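PDB 3LJN: hypothetical protein from Leishmania major, which is of unknown function but is built from ankyrin repeats, and so probably serves as a scaffold for binding other proteins. Local coordinates for residues I158-G163 with T195-S200; T281-D286 with Q307-K312; A56-C61 with V78-H83. One frame throughout, in Å; residues are numbered along the deposited sequence.

Interaction 1 of 3, residues I158-G163 with T195-S200; sequences ILVQLG and TVPSKS
The flat peptide linking Thr195 to Val196 presents one face to Val160, whose CG1 methyl sits beneath it, nearest the nitrogen end, 3.9 Å from Val196 N. The same methyl is closer still to Val196 CA, at 3.7 Å. The proline ring that follows approaches differently: Pro197 brings one corner, its CD, to within 3.7 Å of the Val160 carbonyl O, an oxygen that also takes a weak bond from Gly163 N within its own helix end. Gln161 touches through CG, 3.9 Å from the CG2 methyl of Thr195, the two side chains crossing at about a right angle.

Val160 is thus the buried centre of the contact, and the neighbouring backbones come close here, with Val160 CA and Val196 CA 5.9 Å apart. With CG1 anti to the backbone N (chi1 180°), that branch is carried across to the other chain segment. The contact lies where two helices finish: Val160 and Gln161 are in the last turn of helix 153-162, Thr195 is at the end of helix 186-195, and Val196 and Pro197 are just beyond. The two ends are 33 residues apart, the length of one ankyrin repeat, consistent with the contact joining corresponding places in successive layers of the solenoid. Gly163, with positive phi, is the first residue to leave helical angles after helix 153-162, as Val196 is after helix 186-195.

Behind Val160, Leu142 of helix 141-147 and the loop residue Pro166 also press on its side chain, while Leu159 packs on helices 97-110, 114-118 and 141-147. Thr195 splits its two branches: CG2 serves the apolar contact, whereas OG1 is hydrogen-bonded to Leu191 O, one turn back in its own helix. Val196 CB lies 4.1 Å from Val160 CG1.

Interaction 2 of 3, residues T281-D286 with Q307-K312; sequences TTVLPD and QLLQEK
Gln310 reaches from helix 300-317, the last in the modelled chain of this ankyrin-repeat protein, and pairs its side-chain amide with the backbone of the loop before that helix. Its OE1 takes the N-H of Val283 in a nearly straight bond, with Val283 N 3.0 Å from Gln310 OE1 and an angle of 170° at the hydrogen. The nitrogen approaches tilted 24° from the plane of the amide carbonyl. The other end of the group gives a weak bond, Gln310 NE2 to Thr281 O at 3.3 Å. Oxygen and nitrogen thus find complementary partners on the residues flanking Thr282, a pairing that probably sets which way round the amide lies.

Val283 is also the buried apolar partner. Its side chain and that of Gln310 run alongside each other, pointing opposite ways, and Val283 CG2 comes within 3.5 Å of Gln310 OE1. The same methyl lies 4.1 Å from Leu309 CG. The bend of Gln310 at chi2 (62°) turns its amide across the loop instead of letting the chain run straight outward.

One shell further out, Leu306 of the same helix supports Val283 and Pro285. On the helix's flank, Leu308 and Lys312 rest on Leu264 of helix 257-266, which seats the helix against the preceding part of the stack. The loop has its own ties as well: backbone hydrogen bonding joins Leu284 to Tyr277, and Asn279 OD1 accepts the N-H of Thr282.

Interaction 3 of 3, residues A56-C61 with V78-H83; sequences ALHLAC and VHSLWH
Ser80 to Trp82 are extended as segment 78-83 passes the first turns of helix 56-63, with Leu57 CA 7.6 Å from Val78 CA and His58 CA 7.7 Å from Trp82 CA. His58 carries most of the contact. Trp82 CB lies over one face of its imidazole in a CH-pi contact, 4.1 Å from the His58 ring centroid and 19° off the normal. Ser80 O meets the ring at its edge, near its plane, 3.5 Å from His58 CE1. Val78 CG1 comes in obliquely, 3.4 Å from His58 CE1, while Val78 CG2 packs 4.0 Å from Leu57 CB. Trp82 has chi1 of -178°, its CG trans to the backbone N, which swings the indole toward His58, and Trp82 CE3 reaches 3.9 Å from His58 CB.

Both ring nitrogens of His58 are engaged: ND1 is hydrogen-bonded to Thr55 N, and NE2 makes a weak bond to Gln85 O, further along the same loop. Ser80 OG bonds to Gly53 O. Thr55-Ala56-Leu57-His58 is the TALH form of the ankyrin TPLH motif, whose histidine typically ties the start of a helix to the next repeat.

In the fold
The three contacts are spaced along one elongated chain and follow one another in sequence without touching: interaction 3 comes first, then interaction 1, then interaction 2. Interactions 3 and 1 both fall among the ankyrin repeats, with centres 26 Å apart and nearest atoms about 12 Å apart. Interaction 2 lies further on, its centre 42 Å from that of interaction 1 and 59 Å from that of interaction 3, on the opposite side of the chain's centre from the latter. Interactions 1 and 3 join helix ends or starts to loops in the repeat stack, whereas interaction 2 fastens a loop to the final modelled helix. No active site or bound ligand is known for them to serve.

Interaction 1 of 3, residues I158-G163 with T195-S200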
ATOM      1  N   ILE A 158      10.286  -7.070   6.986  1.00 53.75           N
ATOM      2  CA  ILE A 158      11.548  -6.395   6.718  1.00 55.15           C
ATOM      3  C   ILE A 158      11.367  -5.124   5.880  1.00 52.92           C
ATOM      4  O   ILE A 158      11.997  -4.102   6.161  1.00 53.51           O
ATOM      5  CB  ILE A 158      12.563  -7.334   6.023  1.00 57.99           C
ATOM      6  CG1 ILE A 158      13.389  -8.095   7.069  1.00 61.78           C
ATOM      7  CG2 ILE A 158      13.508  -6.537   5.140  1.00 58.63           C
ATOM      8  CD1 ILE A 158      12.572  -8.976   7.992  1.00 62.09           C
ATOM      9  N   LEU A 159      10.515  -5.168   4.861  1.00 50.82           N
ATOM     10  CA  LEU A 159      10.346  -3.992   4.018  1.00 49.31           C
ATOM     11  C   LEU A 159       9.826  -2.842   4.851  1.00 48.16           C
ATOM     12  O   LEU A 159      10.263  -1.715   4.670  1.00 48.42           O
ATOM     13  CB  LEU A 159       9.406  -4.243   2.840  1.00 47.65           C
ATOM     14  CG  LEU A 159       9.971  -4.959   1.615  1.00 48.99           C
ATOM     15  CD1 LEU A 159       8.868  -5.217   0.604  1.00 47.54           C
ATOM     16  CD2 LEU A 159      11.090  -4.179   0.968  1.00 50.45           C
ATOM     17  N   VAL A 160       8.915  -3.129   5.778  1.00 47.39           N
ATOM     18  CA  VAL A 160       8.226  -2.076   6.523  1.00 46.57           C
ATOM     19  C   VAL A 160       9.130  -1.477   7.606  1.00 48.47           C
ATOM     20  O   VAL A 160       9.061  -0.274   7.862  1.00 48.51           O
ATOM     21  CB  VAL A 160       6.876  -2.571   7.101  1.00 45.58           C
ATOM     22  CG1 VAL A 160       6.184  -1.466   7.870  1.00 45.35           C
ATOM     23  CG2 VAL A 160       5.981  -3.039   5.993  1.00 44.11           C
ATOM     24  N   GLN A 161       9.978  -2.308   8.217  1.00 50.50           N
ATOM     25  CA  GLN A 161      11.048  -1.838   9.132  1.00 53.05           C
ATOM     26  C   GLN A 161      12.072  -0.956   8.434  1.00 54.02           C
ATOM     27  O   GLN A 161      12.586  -0.015   9.032  1.00 55.52           O
ATOM     28  CB  GLN A 161      11.796  -3.012   9.769  1.00 55.67           C
ATOM     29  CG  GLN A 161      11.082  -3.608  10.975  1.00 56.21           C
ATOM     30  CD  GLN A 161      11.533  -5.022  11.315  1.00 58.68           C
ATOM     31  OE1 GLN A 161      12.090  -5.728  10.479  1.00 59.38           O
ATOM     32  NE2 GLN A 161      11.274  -5.443  12.545  1.00 60.45           N
ATOM     33  N   LEU A 162      12.365  -1.269   7.173  1.00 53.58           N
ATOM     34  CA  LEU A 162      13.375  -0.543   6.401  1.00 55.00           C
ATOM     35  C   LEU A 162      12.921   0.857   5.990  1.00 53.81           C
ATOM     36  O   LEU A 162      13.745   1.734   5.734  1.00 55.58           O
ATOM     37  CB  LEU A 162      13.782  -1.352   5.158  1.00 55.38           C
ATOM     38  CG  LEU A 162      14.688  -2.574   5.399  1.00 58.14           C
ATOM     39  CD1 LEU A 162      14.923  -3.362   4.116  1.00 58.67           C
ATOM     40  CD2 LEU A 162      16.018  -2.169   6.022  1.00 61.72           C
ATOM     41  N   GLY A 163      11.614   1.069   5.931  1.00 51.33           N
ATOM     42  CA  GLY A 163      11.070   2.346   5.480  1.00 50.62           C
ATOM     43  C   GLY A 163      10.114   2.282   4.297  1.00 48.65           C
ATOM     44  O   GLY A 163       9.730   3.328   3.776  1.00 48.63           O
ATOM     45  N   THR A 195       3.985  -3.712  12.596  1.00 63.93           N
ATOM     46  CA  THR A 195       5.415  -3.587  12.301  1.00 64.10           C
ATOM     47  C   THR A 195       5.838  -2.154  12.036  1.00 62.94           C
ATOM     48  O   THR A 195       6.983  -1.801  12.279  1.00 63.35           O
ATOM     49  CB  THR A 195       5.797  -4.412  11.047  1.00 63.97           C
ATOM     50  OG1 THR A 195       5.274  -5.740  11.168  1.00 65.12           O
ATOM     51  CG2 THR A 195       7.310  -4.489  10.873  1.00 64.56           C
ATOM     52  N   VAL A 196       4.920  -1.344  11.514  1.00 61.61           N
ATOM     53  CA  VAL A 196       5.216   0.039  11.086  1.00 60.59           C
ATOM     54  C   VAL A 196       5.826   0.847  12.234  1.00 61.35           C
ATOM     55  O   VAL A 196       5.197   1.010  13.279  1.00 61.99           O
ATOM     56  CB  VAL A 196       3.941   0.760  10.524  1.00 59.34           C
ATOM     57  CG1 VAL A 196       2.900   0.959  11.611  1.00 59.72           C
ATOM     58  CG2 VAL A 196       4.294   2.083   9.888  1.00 58.52           C
ATOM     59  N   PRO A 197       7.057   1.353  12.045  1.00 61.45           N
ATOM     60  CA  PRO A 197       7.753   1.999  13.162  1.00 62.45           C
ATOM     61  C   PRO A 197       6.985   3.203  13.703  1.00 62.30           C
ATOM     62  O   PRO A 197       6.707   3.256  14.889  1.00 63.43           O
ATOM     63  CB  PRO A 197       9.100   2.424  12.556  1.00 62.32           C
ATOM     64  CG  PRO A 197       8.862   2.516  11.092  1.00 61.05           C
ATOM     65  CD  PRO A 197       7.763   1.542  10.763  1.00 60.69           C
ATOM     66  N   SER A 198       6.619   4.137  12.833  1.00 61.13           N
ATOM     67  CA  SER A 198       5.967   5.354  13.275  1.00 61.15           C
ATOM     68  C   SER A 198       4.538   5.077  13.689  1.00 61.09           C
ATOM     69  O   SER A 198       4.260   4.964  14.874  1.00 62.29           O
ATOM     70  CB  SER A 198       6.001   6.418  12.179  1.00 60.15           C
ATOM     71  N   LYS A 199       3.643   4.942  12.713  1.00 59.87           N
ATOM     72  CA  LYS A 199       2.196   4.983  12.946  1.00 59.64           C
ATOM     73  C   LYS A 199       1.693   6.404  12.767  1.00 59.28           C
ATOM     74  O   LYS A 199       0.497   6.661  12.814  1.00 59.01           O
ATOM     75  CB  LYS A 199       1.818   4.470  14.333  1.00 61.02           C
ATOM     76  N   SER A 200       2.628   7.328  12.592  1.00 59.46           N
ATOM     77  CA  SER A 200       2.352   8.676  12.132  1.00 59.18           C
ATOM     78  C   SER A 200       3.123   8.905  10.824  1.00 58.41           C
ATOM     79  O   SER A 200       3.264  10.030  10.364  1.00 58.45           O
ATOM     80  CB  SER A 200       2.766   9.664  13.231  1.00 60.60           C
ATOM     81  OG  SER A 200       2.834  10.999  12.769  1.00 60.66           O
TER

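Interaction 2 of 3, residues T281-D286 with Q307-K312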
ATOM      1  N   THR A 281     -35.506  16.139  10.457  1.00 48.97           N
ATOM      2  CA  THR A 281     -36.121  15.962  11.764  1.00 50.05           C
ATOM      3  C   THR A 281     -36.365  14.510  12.193  1.00 48.90           C
ATOM      4  O   THR A 281     -36.119  14.164  13.344  1.00 48.96           O
ATOM      5  CB  THR A 281     -37.440  16.751  11.838  1.00 53.05           C
ATOM      6  OG1 THR A 281     -38.123  16.428  13.055  1.00 54.45           O
ATOM      7  CG2 THR A 281     -38.337  16.448  10.631  1.00 53.65           C
ATOM      8  N   THR A 282     -36.864  13.674  11.288  1.00 48.30           N
ATOM      9  CA  THR A 282     -37.067  12.259  11.594  1.00 47.45           C
ATOM     10  C   THR A 282     -36.172  11.408  10.716  1.00 45.09           C
ATOM     11  O   THR A 282     -35.966  11.720   9.550  1.00 44.72           O
ATOM     12  CB  THR A 282     -38.540  11.810  11.366  1.00 49.42           C
ATOM     13  OG1 THR A 282     -39.445  12.759  11.945  1.00 52.16           O
ATOM     14  CG2 THR A 282     -38.777  10.424  11.981  1.00 49.22           C
ATOM     15  N   VAL A 283     -35.653  10.324  11.279  1.00 43.88           N
ATOM     16  CA  VAL A 283     -34.913   9.339  10.497  1.00 42.07           C
ATOM     17  C   VAL A 283     -35.902   8.426   9.756  1.00 42.69           C
ATOM     18  O   VAL A 283     -36.866   7.947  10.343  1.00 44.08           O
ATOM     19  CB  VAL A 283     -33.975   8.504  11.382  1.00 41.01           C
ATOM     20  CG1 VAL A 283     -33.197   7.501  10.542  1.00 39.49           C
ATOM     21  CG2 VAL A 283     -33.019   9.411  12.107  1.00 40.90           C
ATOM     22  N   LEU A 284     -35.657   8.204   8.465  1.00 42.07           N
ATOM     23  CA  LEU A 284     -36.547   7.409   7.615  1.00 43.04           C
ATOM     24  C   LEU A 284     -35.812   6.152   7.137  1.00 41.73           C
ATOM     25  O   LEU A 284     -34.988   6.221   6.234  1.00 40.86           O
ATOM     26  CB  LEU A 284     -37.016   8.264   6.439  1.00 44.26           C
ATOM     27  CG  LEU A 284     -37.846   9.472   6.891  1.00 46.08           C
ATOM     28  CD1 LEU A 284     -37.755  10.625   5.908  1.00 46.94           C
ATOM     29  CD2 LEU A 284     -39.302   9.078   7.134  1.00 48.43           C
ATOM     30  N   PRO A 285     -36.098   4.997   7.753  1.00 41.96           N
ATOM     31  CA  PRO A 285     -35.334   3.784   7.434  1.00 40.98           C
ATOM     32  C   PRO A 285     -35.442   3.308   5.977  1.00 41.43           C
ATOM     33  O   PRO A 285     -34.544   2.614   5.497  1.00 40.58           O
ATOM     34  CB  PRO A 285     -35.925   2.730   8.378  1.00 41.98           C
ATOM     35  CG  PRO A 285     -36.767   3.474   9.372  1.00 43.24           C
ATOM     36  CD  PRO A 285     -37.191   4.729   8.708  1.00 43.66           C
ATOM     37  N   ASP A 286     -36.523   3.672   5.284  1.00 43.14           N
ATOM     38  CA  ASP A 286     -36.681   3.361   3.854  1.00 44.13           C
ATOM     39  C   ASP A 286     -35.642   4.074   3.003  1.00 43.19           C
ATOM     40  O   ASP A 286     -35.302   3.612   1.936  1.00 43.66           O
ATOM     41  CB  ASP A 286     -38.060   3.782   3.336  1.00 46.67           C
ATOM     42  CG  ASP A 286     -39.196   3.378   4.262  1.00 48.21           C
ATOM     43  OD1 ASP A 286     -39.164   2.240   4.814  1.00 48.09           O
ATOM     44  OD2 ASP A 286     -40.119   4.217   4.432  1.00 49.88           O
ATOM     45  N   GLN A 307     -31.667   4.322  15.685  1.00 42.15           N
ATOM     46  CA  GLN A 307     -32.072   4.924  16.943  1.00 44.08           C
ATOM     47  C   GLN A 307     -30.961   5.909  17.437  1.00 44.04           C
ATOM     48  O   GLN A 307     -31.255   7.010  17.894  1.00 45.04           O
ATOM     49  CB  GLN A 307     -32.408   3.822  17.958  1.00 46.05           C
ATOM     50  CG  GLN A 307     -33.308   4.297  19.084  1.00 48.68           C
ATOM     51  CD  GLN A 307     -34.079   3.174  19.816  1.00 51.10           C
ATOM     52  OE1 GLN A 307     -34.412   2.131  19.229  1.00 50.77           O
ATOM     53  NE2 GLN A 307     -34.392   3.414  21.105  1.00 53.98           N
ATOM     54  N   LEU A 308     -29.691   5.513  17.296  1.00 43.20           N
ATOM     55  CA  LEU A 308     -28.549   6.369  17.631  1.00 43.42           C
ATOM     56  C   LEU A 308     -28.496   7.613  16.780  1.00 42.41           C
ATOM     57  O   LEU A 308     -28.223   8.705  17.278  1.00 43.43           O
ATOM     58  CB  LEU A 308     -27.224   5.633  17.421  1.00 42.92           C
ATOM     59  CG  LEU A 308     -26.860   4.518  18.396  1.00 44.52           C
ATOM     60  CD1 LEU A 308     -25.421   4.102  18.137  1.00 44.40           C
ATOM     61  CD2 LEU A 308     -27.072   4.934  19.845  1.00 47.06           C
ATOM     62  N   LEU A 309     -28.715   7.434  15.484  1.00 40.75           N
ATOM     63  CA  LEU A 309     -28.778   8.559  14.564  1.00 40.13           C
ATOM     64  C   LEU A 309     -29.922   9.509  14.904  1.00 41.27           C
ATOM     65  O   LEU A 309     -29.803  10.708  14.681  1.00 41.69           O
ATOM     66  CB  LEU A 309     -28.912   8.066  13.128  1.00 38.67           C
ATOM     67  CG  LEU A 309     -28.940   9.151  12.040  1.00 38.39           C
ATOM     68  CD1 LEU A 309     -27.703  10.047  12.038  1.00 38.70           C
ATOM     69  CD2 LEU A 309     -29.107   8.487  10.690  1.00 37.44           C
ATOM     70  N   GLN A 310     -31.017   8.982  15.447  1.00 42.17           N
ATOM     71  CA  GLN A 310     -32.131   9.826  15.883  1.00 43.83           C
ATOM     72  C   GLN A 310     -31.743  10.651  17.105  1.00 45.60           C
ATOM     73  O   GLN A 310     -31.964  11.862  17.127  1.00 46.60           O
ATOM     74  CB  GLN A 310     -33.365   8.978  16.202  1.00 44.89           C
ATOM     75  CG  GLN A 310     -34.637   9.767  16.372  1.00 46.81           C
ATOM     76  CD  GLN A 310     -35.011  10.508  15.111  1.00 46.16           C
ATOM     77  OE1 GLN A 310     -35.691   9.975  14.233  1.00 45.83           O
ATOM     78  NE2 GLN A 310     -34.566  11.749  15.010  1.00 46.36           N
ATOM     79  N   GLU A 311     -31.173   9.988  18.114  1.00 46.35           N
ATOM     80  CA  GLU A 311     -30.612  10.654  19.302  1.00 48.37           C
ATOM     81  C   GLU A 311     -29.685  11.812  18.927  1.00 48.09           C
ATOM     82  O   GLU A 311     -29.869  12.925  19.410  1.00 49.86           O
ATOM     83  CB  GLU A 311     -29.856   9.657  20.203  1.00 49.15           C
ATOM     84  CG  GLU A 311     -30.775   8.674  20.963  1.00 50.69           C
ATOM     85  CD  GLU A 311     -30.030   7.599  21.798  1.00 51.79           C
ATOM     86  OE1 GLU A 311     -28.851   7.276  21.492  1.00 50.67           O
ATOM     87  OE2 GLU A 311     -30.644   7.061  22.757  1.00 54.17           O
ATOM     88  N   LYS A 312     -28.710  11.568  18.057  1.00 46.25           N
ATOM     89  CA  LYS A 312     -27.766  12.622  17.698  1.00 46.42           C
ATOM     90  C   LYS A 312     -28.400  13.730  16.884  1.00 46.35           C
ATOM     91  O   LYS A 312     -28.022  14.883  17.019  1.00 47.70           O
ATOM     92  CB  LYS A 312     -26.569  12.069  16.926  1.00 44.94           C
ATOM     93  CG  LYS A 312     -25.352  13.007  16.913  1.00 46.02           C
ATOM     94  CD  LYS A 312     -24.707  13.127  18.309  1.00 48.40           C
ATOM     95  CE  LYS A 312     -23.903  14.430  18.450  1.00 50.32           C
ATOM     96  NZ  LYS A 312     -23.533  14.745  19.871  1.00 53.27           N
TER

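Interaction 3 of 3, residues A56-C61 with V78-H83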
ATOM      1  N   ALA A  56      23.923  -4.387 -14.644  1.00 35.60           N
ATOM      2  CA  ALA A  56      24.598  -5.265 -13.711  1.00 35.55           C
ATOM      3  C   ALA A  56      23.784  -5.447 -12.459  1.00 35.62           C
ATOM      4  O   ALA A  56      23.673  -6.548 -11.957  1.00 35.83           O
ATOM      5  CB  ALA A  56      25.957  -4.691 -13.357  1.00 35.72           C
ATOM      6  N   LEU A  57      23.215  -4.368 -11.950  1.00 35.79           N
ATOM      7  CA  LEU A  57      22.510  -4.446 -10.686  1.00 36.22           C
ATOM      8  C   LEU A  57      21.236  -5.298 -10.793  1.00 36.40           C
ATOM      9  O   LEU A  57      20.958  -6.121  -9.926  1.00 36.84           O
ATOM     10  CB  LEU A  57      22.177  -3.045 -10.179  1.00 36.79           C
ATOM     11  CG  LEU A  57      21.686  -2.994  -8.738  1.00 37.64           C
ATOM     12  CD1 LEU A  57      22.557  -3.907  -7.861  1.00 37.73           C
ATOM     13  CD2 LEU A  57      21.684  -1.571  -8.217  1.00 38.57           C
ATOM     14  N   HIS A  58      20.462  -5.103 -11.854  1.00 36.33           N
ATOM     15  CA  HIS A  58      19.321  -5.960 -12.107  1.00 36.70           C
ATOM     16  C   HIS A  58      19.746  -7.421 -11.955  1.00 36.76           C
ATOM     17  O   HIS A  58      19.076  -8.201 -11.282  1.00 37.43           O
ATOM     18  CB  HIS A  58      18.783  -5.758 -13.527  1.00 36.73           C
ATOM     19  CG  HIS A  58      18.005  -4.495 -13.732  1.00 37.24           C
ATOM     20  ND1 HIS A  58      18.522  -3.408 -14.398  1.00 37.22           N
ATOM     21  CD2 HIS A  58      16.727  -4.173 -13.427  1.00 38.13           C
ATOM     22  CE1 HIS A  58      17.609  -2.455 -14.459  1.00 38.12           C
ATOM     23  NE2 HIS A  58      16.508  -2.894 -13.879  1.00 38.68           N
ATOM     24  N   LEU A  59      20.869  -7.764 -12.588  1.00 36.39           N
ATOM     25  CA  LEU A  59      21.374  -9.149 -12.634  1.00 36.83           C
ATOM     26  C   LEU A  59      21.893  -9.653 -11.292  1.00 37.31           C
ATOM     27  O   LEU A  59      21.711 -10.818 -10.947  1.00 38.20           O
ATOM     28  CB  LEU A  59      22.474  -9.287 -13.695  1.00 36.69           C
ATOM     29  CG  LEU A  59      22.007  -9.655 -15.112  1.00 37.02           C
ATOM     30  CD1 LEU A  59      22.849  -8.978 -16.184  1.00 36.81           C
ATOM     31  CD2 LEU A  59      22.020 -11.174 -15.300  1.00 38.09           C
ATOM     32  N   ALA A  60      22.552  -8.778 -10.548  1.00 37.01           N
ATOM     33  CA  ALA A  60      22.978  -9.100  -9.205  1.00 37.72           C
ATOM     34  C   ALA A  60      21.755  -9.446  -8.359  1.00 38.51           C
ATOM     35  O   ALA A  60      21.748 -10.454  -7.653  1.00 39.58           O
ATOM     36  CB  ALA A  60      23.717  -7.933  -8.601  1.00 37.50           C
ATOM     37  N   CYS A  61      20.708  -8.634  -8.452  1.00 38.30           N
ATOM     38  CA  CYS A  61      19.509  -8.855  -7.657  1.00 39.33           C
ATOM     39  C   CYS A  61      18.737 -10.104  -8.042  1.00 40.02           C
ATOM     40  O   CYS A  61      18.118 -10.738  -7.203  1.00 41.31           O
ATOM     41  CB  CYS A  61      18.598  -7.653  -7.756  1.00 39.26           C
ATOM     42  SG  CYS A  61      19.405  -6.171  -7.169  1.00 39.07           S
ATOM     43  N   VAL A  78      20.268   3.024 -10.933  1.00 41.72           N
ATOM     44  CA  VAL A  78      19.750   2.461 -12.184  1.00 40.98           C
ATOM     45  C   VAL A  78      18.528   3.242 -12.648  1.00 42.51           C
ATOM     46  O   VAL A  78      17.547   3.304 -11.930  1.00 43.43           O
ATOM     47  CB  VAL A  78      19.349   0.984 -12.002  1.00 39.75           C
ATOM     48  CG1 VAL A  78      18.342   0.553 -13.065  1.00 39.74           C
ATOM     49  CG2 VAL A  78      20.587   0.076 -12.019  1.00 38.40           C
ATOM     50  N   HIS A  79      18.598   3.825 -13.847  1.00 43.07           N
ATOM     51  CA  HIS A  79      17.481   4.590 -14.446  1.00 44.88           C
ATOM     52  C   HIS A  79      16.836   3.897 -15.637  1.00 44.50           C
ATOM     53  O   HIS A  79      16.350   4.548 -16.552  1.00 45.96           O
ATOM     54  CB  HIS A  79      17.973   5.967 -14.914  1.00 46.62           C
ATOM     55  CG  HIS A  79      18.252   6.913 -13.796  1.00 48.00           C
ATOM     56  ND1 HIS A  79      17.256   7.399 -12.973  1.00 49.72           N
ATOM     57  CD2 HIS A  79      19.413   7.458 -13.357  1.00 48.22           C
ATOM     58  CE1 HIS A  79      17.797   8.200 -12.069  1.00 50.97           C
ATOM     59  NE2 HIS A  79      19.103   8.254 -12.281  1.00 50.07           N
ATOM     60  N   SER A  80      16.845   2.579 -15.643  1.00 42.84           N
ATOM     61  CA  SER A  80      16.214   1.841 -16.713  1.00 42.72           C
ATOM     62  C   SER A  80      15.425   0.718 -16.103  1.00 42.13           C
ATOM     63  O   SER A  80      15.640   0.345 -14.955  1.00 41.47           O
ATOM     64  CB  SER A  80      17.256   1.292 -17.684  1.00 41.67           C
ATOM     65  OG  SER A  80      18.080   0.331 -17.056  1.00 40.06           O
ATOM     66  N   LEU A  81      14.515   0.178 -16.897  1.00 42.64           N
ATOM     67  CA  LEU A  81      13.602  -0.852 -16.454  1.00 42.60           C
ATOM     68  C   LEU A  81      13.872  -2.098 -17.276  1.00 41.72           C
ATOM     69  O   LEU A  81      14.202  -2.003 -18.453  1.00 41.89           O
ATOM     70  CB  LEU A  81      12.165  -0.372 -16.655  1.00 44.57           C
ATOM     71  CG  LEU A  81      11.779   0.822 -15.779  1.00 45.98           C
ATOM     72  CD1 LEU A  81      10.863   1.778 -16.522  1.00 48.27           C
ATOM     73  CD2 LEU A  81      11.157   0.357 -14.468  1.00 46.24           C
ATOM     74  N   TRP A  82      13.752  -3.262 -16.654  1.00 41.10           N
ATOM     75  CA  TRP A  82      13.941  -4.516 -17.352  1.00 40.70           C
ATOM     76  C   TRP A  82      12.666  -5.320 -17.214  1.00 41.74           C
ATOM     77  O   TRP A  82      12.267  -5.685 -16.112  1.00 41.87           O
ATOM     78  CB  TRP A  82      15.140  -5.267 -16.782  1.00 39.38           C
ATOM     79  CG  TRP A  82      15.433  -6.542 -17.478  1.00 39.33           C
ATOM     80  CD1 TRP A  82      15.234  -6.818 -18.798  1.00 40.04           C
ATOM     81  CD2 TRP A  82      15.992  -7.723 -16.902  1.00 38.93           C
ATOM     82  NE1 TRP A  82      15.613  -8.109 -19.077  1.00 40.16           N
ATOM     83  CE2 TRP A  82      16.094  -8.683 -17.930  1.00 39.50           C
ATOM     84  CE3 TRP A  82      16.411  -8.068 -15.613  1.00 38.46           C
ATOM     85  CZ2 TRP A  82      16.603  -9.966 -17.714  1.00 39.69           C
ATOM     86  CZ3 TRP A  82      16.933  -9.345 -15.399  1.00 38.59           C
ATOM     87  CH2 TRP A  82      17.014 -10.279 -16.444  1.00 39.24           C
ATOM     88  N   HIS A  83      12.020  -5.588 -18.344  1.00 42.78           N
ATOM     89  CA  HIS A  83      10.669  -6.113 -18.342  1.00 44.26           C
ATOM     90  C   HIS A  83       9.861  -5.291 -17.333  1.00 45.02           C
ATOM     91  O   HIS A  83       9.132  -5.836 -16.523  1.00 45.71           O
ATOM     92  CB  HIS A  83      10.659  -7.607 -17.979  1.00 44.18           C
ATOM     93  CG  HIS A  83      11.458  -8.476 -18.910  1.00 43.84           C
ATOM     94  ND1 HIS A  83      11.370  -8.382 -20.283  1.00 44.66           N
ATOM     95  CD2 HIS A  83      12.333  -9.483 -18.659  1.00 43.17           C
ATOM     96  CE1 HIS A  83      12.169  -9.279 -20.838  1.00 44.49           C
ATOM     97  NE2 HIS A  83      12.765  -9.959 -19.874  1.00 43.61           N
TER